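Local coordinates for intergenic-region protein (Escherichia coli CFT073, PDB 2WJ9) that probably helps mobile DNA evade the host's restriction enzymes, and is built as a dimer, at residues Thr72-Val77 against Trp93-Leu98; His146-Thr151 against Ala155-Tyr160. All blocks are in the same frame, centred on the assembly; numbering follows the deposited sequence.

Contact 1 (Thr72-Val77 against Trp93-Leu98); sequences TLEPRV and WNLYTL. With SO4 (sulfate ion), chain H.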
loop_
_atom_site.group_PDB
_atom_site.type_symbol
_atom_site.label_atom_id
_atom_site.label_comp_id
_atom_site.label_asym_id
_atom_site.label_seq_id
_atom_site.Cartn_x
_atom_site.Cartn_y
_atom_site.Cartn_z
ATOM N N THR B 72 -6.796 16.022 -13.716
ATOM C CA THR B 72 -8.008 15.295 -14.133
ATOM C C THR B 72 -8.573 14.351 -13.064
ATOM O O THR B 72 -9.669 13.794 -13.240
ATOM C CB THR B 72 -7.764 14.446 -15.420
ATOM O OG1 THR B 72 -7.010 13.266 -15.097
ATOM C CG2 THR B 72 -7.047 15.252 -16.486
ATOM N N LEU B 73 -7.852 14.145 -11.970
ATOM C CA LEU B 73 -8.280 13.145 -10.975
ATOM C C LEU B 73 -9.662 13.479 -10.369
ATOM O O LEU B 73 -10.517 12.589 -10.228
ATOM C CB LEU B 73 -7.211 12.940 -9.891
ATOM C CG LEU B 73 -5.943 12.204 -10.349
ATOM C CD1 LEU B 73 -4.826 12.295 -9.290
ATOM C CD2 LEU B 73 -6.244 10.756 -10.702
ATOM N N GLU B 74 -9.886 14.744 -10.008
ATOM C CA GLU B 74 -11.174 15.130 -9.423
ATOM C C GLU B 74 -12.356 14.842 -10.387
ATOM O O GLU B 74 -13.312 14.175 -9.995
ATOM C CB GLU B 74 -11.160 16.577 -8.880
ATOM C CG GLU B 74 -12.543 17.067 -8.434
ATOM C CD GLU B 74 -12.520 18.301 -7.535
ATOM O OE1 GLU B 74 -13.458 19.117 -7.646
ATOM O OE2 GLU B 74 -11.584 18.471 -6.718
ATOM N N PRO B 75 -12.305 15.338 -11.643
ATOM C CA PRO B 75 -13.279 14.885 -12.652
ATOM C C PRO B 75 -13.428 13.358 -12.803
ATOM O O PRO B 75 -14.547 12.865 -13.032
ATOM C CB PRO B 75 -12.730 15.484 -13.951
ATOM C CG PRO B 75 -12.010 16.679 -13.527
ATOM C CD PRO B 75 -11.433 16.399 -12.181
ATOM N N ARG B 76 -12.331 12.617 -12.714
ATOM C CA ARG B 76 -12.394 11.149 -12.839
ATOM C C ARG B 76 -13.143 10.489 -11.665
ATOM O O ARG B 76 -13.888 9.525 -11.865
ATOM C CB ARG B 76 -10.997 10.538 -13.011
ATOM C CG ARG B 76 -10.399 10.773 -14.394
ATOM C CD ARG B 76 -8.979 10.221 -14.520
ATOM N NE ARG B 76 -8.257 10.833 -15.625
ATOM C CZ ARG B 76 -8.457 10.575 -16.912
ATOM N NH1 ARG B 76 -9.391 9.708 -17.307
ATOM N NH2 ARG B 76 -7.727 11.210 -17.820
ATOM N N VAL B 77 -12.937 11.007 -10.451
ATOM C CA VAL B 77 -13.667 10.522 -9.265
ATOM C C VAL B 77 -15.177 10.737 -9.442
ATOM O O VAL B 77 -15.977 9.821 -9.226
ATOM C CB VAL B 77 -13.204 11.206 -7.957
ATOM C CG1 VAL B 77 -14.076 10.763 -6.786
ATOM C CG2 VAL B 77 -11.721 10.881 -7.659
ATOM N N TRP B 93 -19.011 17.842 -1.557
ATOM C CA TRP B 93 -17.772 17.060 -1.465
ATOM C C TRP B 93 -16.613 17.843 -0.837
ATOM O O TRP B 93 -16.332 18.984 -1.220
ATOM C CB TRP B 93 -17.389 16.532 -2.849
ATOM C CG TRP B 93 -18.334 15.472 -3.309
ATOM C CD1 TRP B 93 -19.677 15.622 -3.540
ATOM C CD2 TRP B 93 -18.035 14.090 -3.565
ATOM N NE1 TRP B 93 -20.223 14.424 -3.921
ATOM C CE2 TRP B 93 -19.241 13.471 -3.956
ATOM C CE3 TRP B 93 -16.865 13.319 -3.511
ATOM C CZ2 TRP B 93 -19.316 12.114 -4.282
ATOM C CZ3 TRP B 93 -16.937 11.968 -3.849
ATOM C CH2 TRP B 93 -18.157 11.382 -4.228
ATOM N N ASN B 94 -15.959 17.214 0.135
ATOM C CA ASN B 94 -14.808 17.796 0.834
ATOM C C ASN B 94 -13.518 17.046 0.501
ATOM O O ASN B 94 -13.548 15.922 -0.012
ATOM C CB ASN B 94 -15.017 17.745 2.350
ATOM C CG ASN B 94 -16.304 18.412 2.796
ATOM O OD1 ASN B 94 -17.059 17.851 3.596
ATOM N ND2 ASN B 94 -16.555 19.614 2.300
ATOM N N LEU B 95 -12.389 17.678 0.815
ATOM C CA LEU B 95 -11.073 17.083 0.622
ATOM C C LEU B 95 -10.479 16.678 1.972
ATOM O O LEU B 95 -10.636 17.393 2.964
ATOM C CB LEU B 95 -10.148 18.051 -0.122
ATOM C CG LEU B 95 -10.688 18.658 -1.426
ATOM C CD1 LEU B 95 -9.642 19.550 -2.101
ATOM C CD2 LEU B 95 -11.176 17.574 -2.400
ATOM N N TYR B 96 -9.805 15.524 1.988
ATOM C CA TYR B 96 -9.259 14.922 3.216
ATOM C C TYR B 96 -7.818 14.407 3.041
ATOM O O TYR B 96 -7.453 13.886 1.987
ATOM C CB TYR B 96 -10.147 13.752 3.679
ATOM C CG TYR B 96 -11.545 14.167 4.065
ATOM C CD1 TYR B 96 -11.829 14.613 5.354
ATOM C CD2 TYR B 96 -12.583 14.128 3.142
ATOM C CE1 TYR B 96 -13.113 15.006 5.711
ATOM C CE2 TYR B 96 -13.875 14.507 3.490
ATOM C CZ TYR B 96 -14.134 14.957 4.774
ATOM O OH TYR B 96 -15.418 15.354 5.119
ATOM N N THR B 97 -7.023 14.544 4.100
ATOM C CA THR B 97 -5.701 13.911 4.210
ATOM C C THR B 97 -5.730 12.765 5.231
ATOM O O THR B 97 -6.544 12.783 6.158
ATOM C CB THR B 97 -4.590 14.933 4.602
ATOM O OG1 THR B 97 -4.853 15.518 5.891
ATOM C CG2 THR B 97 -4.485 16.037 3.547
ATOM N N LEU B 98 -4.841 11.785 5.042
ATOM C CA LEU B 98 -4.708 10.629 5.942
ATOM C C LEU B 98 -3.335 10.702 6.631
ATOM O O LEU B 98 -2.382 11.208 6.047
ATOM C CB LEU B 98 -4.862 9.307 5.158
ATOM C CG LEU B 98 -6.271 8.899 4.661
ATOM C CD1 LEU B 98 -6.174 7.867 3.551
ATOM C CD2 LEU B 98 -7.154 8.386 5.798
HETATM S S SO4 H . -11.969 7.114 -17.015
HETATM O O1 SO4 H . -12.234 5.785 -16.458
HETATM O O2 SO4 H . -13.214 7.686 -17.521
HETATM O O3 SO4 H . -11.412 7.903 -15.902
HETATM O O4 SO4 H . -11.030 6.988 -18.140
#
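V77 and W93 touch where the opening turn of helix 73-84 lies over the middle strand of a three-stranded antiparallel sheet, a simple case of a helix laid on a sheet within a mixed alpha+beta fold. The contact is thin, burying 83 Å² in all, and has two separate points. At the first, CG1 of V77 meets CZ3 on the six-membered ring of W93 at 4.3 Å, approaching the indole obliquely. The ring is positioned from elsewhere as well: NE1 of W93 donates to the carbonyl of G90, and F78 meets the indole edge-to-face. At the second point the extended side chain of E74, with CG anti to the backbone N (chi1 172°), brings OE2 to 4.4 Å from CD2 of L95, a buried leucine whose own CG is anti to the carbonyl carbon, beside the backbone N. That carboxylate oxygen accepts a hydrogen bond from NE1 of W60, so a polar partner off the strand holds the end of E74 beside the leucine. The other side of the helical turn has quite different chemistry. R76 bridges back one turn, its NE donating to OG1 of T72 at 2.8 Å, with the oxygen 19° out of the guanidinium plane. This helps to fix the guanidinium, whose edge meets a sulfate, probably from the crystallisation liquor, that R83 binds too: NH1 of R76 donates to sulfate O3 at 3.1 Å, with an N-H...O angle of 157°.

Contact 2 (His146-Thr151 against Ala155-Tyr160); sequences HHACRT and AMTVHY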
loop_
_atom_site.group_PDB
_atom_site.type_symbol
_atom_site.label_atom_id
_atom_site.label_comp_id
_atom_site.label_asym_id
_atom_site.label_seq_id
_atom_site.Cartn_x
_atom_site.Cartn_y
_atom_site.Cartn_z
ATOM N N HIS B 146 -7.274 2.351 -11.338
ATOM C CA HIS B 146 -7.333 2.488 -12.786
ATOM C C HIS B 146 -6.191 3.364 -13.305
ATOM O O HIS B 146 -5.487 3.005 -14.243
ATOM C CB HIS B 146 -8.702 3.051 -13.203
ATOM C CG HIS B 146 -8.934 3.072 -14.680
ATOM N ND1 HIS B 146 -8.485 4.092 -15.493
ATOM C CD2 HIS B 146 -9.612 2.218 -15.486
ATOM C CE1 HIS B 146 -8.855 3.850 -16.738
ATOM N NE2 HIS B 146 -9.541 2.721 -16.761
ATOM N N HIS B 147 -5.972 4.503 -12.647
ATOM C CA HIS B 147 -5.003 5.468 -13.152
ATOM C C HIS B 147 -3.555 4.990 -12.936
ATOM O O HIS B 147 -2.671 5.280 -13.751
ATOM C CB HIS B 147 -5.239 6.834 -12.501
ATOM C CG HIS B 147 -4.708 7.985 -13.301
ATOM N ND1 HIS B 147 -5.115 8.250 -14.591
ATOM C CD2 HIS B 147 -3.808 8.949 -12.988
ATOM C CE1 HIS B 147 -4.485 9.321 -15.040
ATOM N NE2 HIS B 147 -3.685 9.765 -14.085
ATOM N N ALA B 148 -3.326 4.240 -11.857
ATOM C CA ALA B 148 -2.028 3.585 -11.639
ATOM C C ALA B 148 -1.702 2.605 -12.778
ATOM O O ALA B 148 -0.571 2.560 -13.276
ATOM C CB ALA B 148 -2.010 2.861 -10.291
ATOM N N CYS B 149 -2.699 1.842 -13.208
ATOM C CA CYS B 149 -2.489 0.874 -14.285
ATOM C C CYS B 149 -2.278 1.543 -15.651
ATOM O O CYS B 149 -1.523 1.036 -16.480
ATOM C CB CYS B 149 -3.635 -0.131 -14.367
ATOM S SG CYS B 149 -3.810 -1.159 -12.905
ATOM N N ARG B 150 -2.939 2.673 -15.879
ATOM C CA ARG B 150 -2.761 3.419 -17.122
ATOM C C ARG B 150 -1.388 4.103 -17.200
ATOM O O ARG B 150 -0.728 4.057 -18.232
ATOM C CB ARG B 150 -3.878 4.454 -17.303
ATOM C CG ARG B 150 -3.671 5.355 -18.510
ATOM C CD ARG B 150 -4.837 6.278 -18.758
ATOM N NE ARG B 150 -4.528 7.206 -19.840
ATOM C CZ ARG B 150 -5.371 8.109 -20.339
ATOM N NH1 ARG B 150 -6.600 8.211 -19.867
ATOM N NH2 ARG B 150 -4.983 8.912 -21.318
ATOM N N THR B 151 -0.981 4.750 -16.112
ATOM C CA THR B 151 0.214 5.596 -16.126
ATOM C C THR B 151 1.508 4.862 -15.789
ATOM O O THR B 151 2.592 5.349 -16.110
ATOM C CB THR B 151 0.082 6.761 -15.121
ATOM O OG1 THR B 151 -0.071 6.225 -13.806
ATOM C CG2 THR B 151 -1.115 7.643 -15.461
ATOM N N ALA B 155 3.793 6.467 -7.735
ATOM C CA ALA B 155 3.175 7.430 -6.813
ATOM C C ALA B 155 1.644 7.262 -6.754
ATOM O O ALA B 155 1.045 7.434 -5.698
ATOM C CB ALA B 155 3.546 8.864 -7.190
ATOM N N MET B 156 1.017 6.905 -7.877
ATOM C CA MET B 156 -0.441 6.677 -7.908
ATOM C C MET B 156 -0.775 5.371 -7.175
ATOM O O MET B 156 -1.747 5.314 -6.399
ATOM C CB MET B 156 -0.971 6.658 -9.350
ATOM C CG MET B 156 -2.500 6.589 -9.480
ATOM S SD MET B 156 -3.455 8.103 -9.240
ATOM C CE MET B 156 -3.527 8.260 -7.451
ATOM N N THR B 157 0.038 4.341 -7.424
ATOM C CA THR B 157 -0.048 3.051 -6.710
ATOM C C THR B 157 0.006 3.238 -5.185
ATOM O O THR B 157 -0.775 2.638 -4.435
ATOM C CB THR B 157 1.088 2.069 -7.138
ATOM O OG1 THR B 157 1.346 2.164 -8.547
ATOM C CG2 THR B 157 0.741 0.617 -6.778
ATOM N N VAL B 158 0.933 4.073 -4.715
ATOM C CA VAL B 158 1.027 4.328 -3.286
ATOM C C VAL B 158 -0.235 4.994 -2.705
ATOM O O VAL B 158 -0.699 4.586 -1.642
ATOM C CB VAL B 158 2.297 5.123 -2.950
ATOM C CG1 VAL B 158 2.255 5.636 -1.511
ATOM C CG2 VAL B 158 3.540 4.260 -3.219
ATOM N N HIS B 159 -0.797 5.977 -3.405
ATOM C CA HIS B 159 -2.103 6.544 -3.026
ATOM C C HIS B 159 -3.192 5.456 -2.921
ATOM O O HIS B 159 -3.995 5.460 -1.981
ATOM C CB HIS B 159 -2.534 7.666 -3.987
ATOM C CG HIS B 159 -2.063 9.030 -3.573
ATOM N ND1 HIS B 159 -2.428 9.611 -2.377
ATOM C CD2 HIS B 159 -1.258 9.925 -4.195
ATOM C CE1 HIS B 159 -1.854 10.798 -2.270
ATOM N NE2 HIS B 159 -1.143 11.017 -3.363
ATOM N N TYR B 160 -3.211 4.518 -3.868
ATOM C CA TYR B 160 -4.156 3.405 -3.805
ATOM C C TYR B 160 -3.974 2.547 -2.547
ATOM O O TYR B 160 -4.940 2.289 -1.825
ATOM C CB TYR B 160 -4.052 2.522 -5.051
ATOM C CG TYR B 160 -4.987 1.322 -5.006
ATOM C CD1 TYR B 160 -6.360 1.500 -5.082
ATOM C CD2 TYR B 160 -4.503 0.029 -4.851
ATOM C CE1 TYR B 160 -7.235 0.424 -5.021
ATOM C CE2 TYR B 160 -5.376 -1.073 -4.800
ATOM C CZ TYR B 160 -6.747 -0.861 -4.882
ATOM O OH TYR B 160 -7.634 -1.936 -4.835
#
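M156 lays its side chain against H147 and A148 in an antiparallel helical hairpin, in which the ends of helices 132-151 and 154-168 pack with their segment axes 8.4 Å apart and 161° between their directions. The tight part lies at A148, whose small methyl lets the backbones close to 5.1 Å between its CA and that of M156. CG of M156 rests 3.4 Å from N of A148, and CB of A148 also lies 3.8 Å from OG1 of T157. The methionine leaves its helix with CG anti to the backbone N (chi1 -173°) and then bends at both later torsions, which carries the sulfur past the alanine to H147. There SD sits in the plane of the imidazole, at its edge, 3.9 Å from CD2, and the two side chains cross at about a right angle. One face of the same ring carries CG2 of T151, while NE2 is hydrogen-bonded to O of P68, so the imidazole is held by both packing and a hydrogen bond. T151 folds back to its own helix: OG1 donates to O of H147, which also accepts from N of T151, the two donors coming from opposite faces of the carbonyl plane. The looser side belongs to H146, whose CB points away, and R150; both are exposed and make no contact with 155-160. Further round, C149 turns from the partner helix and forms a disulfide with C37 of the second subunit, whose A36 accepts a hydrogen bond from OG1 of T157. No hydrogen bond joins the two segments, so shape and apolar and sulfur-edge packing hold them together, while NE2 of H147 and OG1 of T157 find partners elsewhere.

Both contacts draw on the region where helix 73-84 meets the helical hairpin, but they join different elements: 72-77 against 93-98 sets a helix on a sheet, whereas 146-151 against 155-160 pairs two helices. Contact 1 is nearer the chain centre yet only partly buried and sparse; contact 2 lies further out, but its touching residues are all buried and the second subunit adjoins it. L73 connects them, its CD2 packing 3.8 Å from CD2 of H147 and 4.1 Å from SD of M156. Nearer the surface, NH2 of R76 and NH1 of R150 come within 3.8 Å, a cationic patch beside the sulfate held by R76.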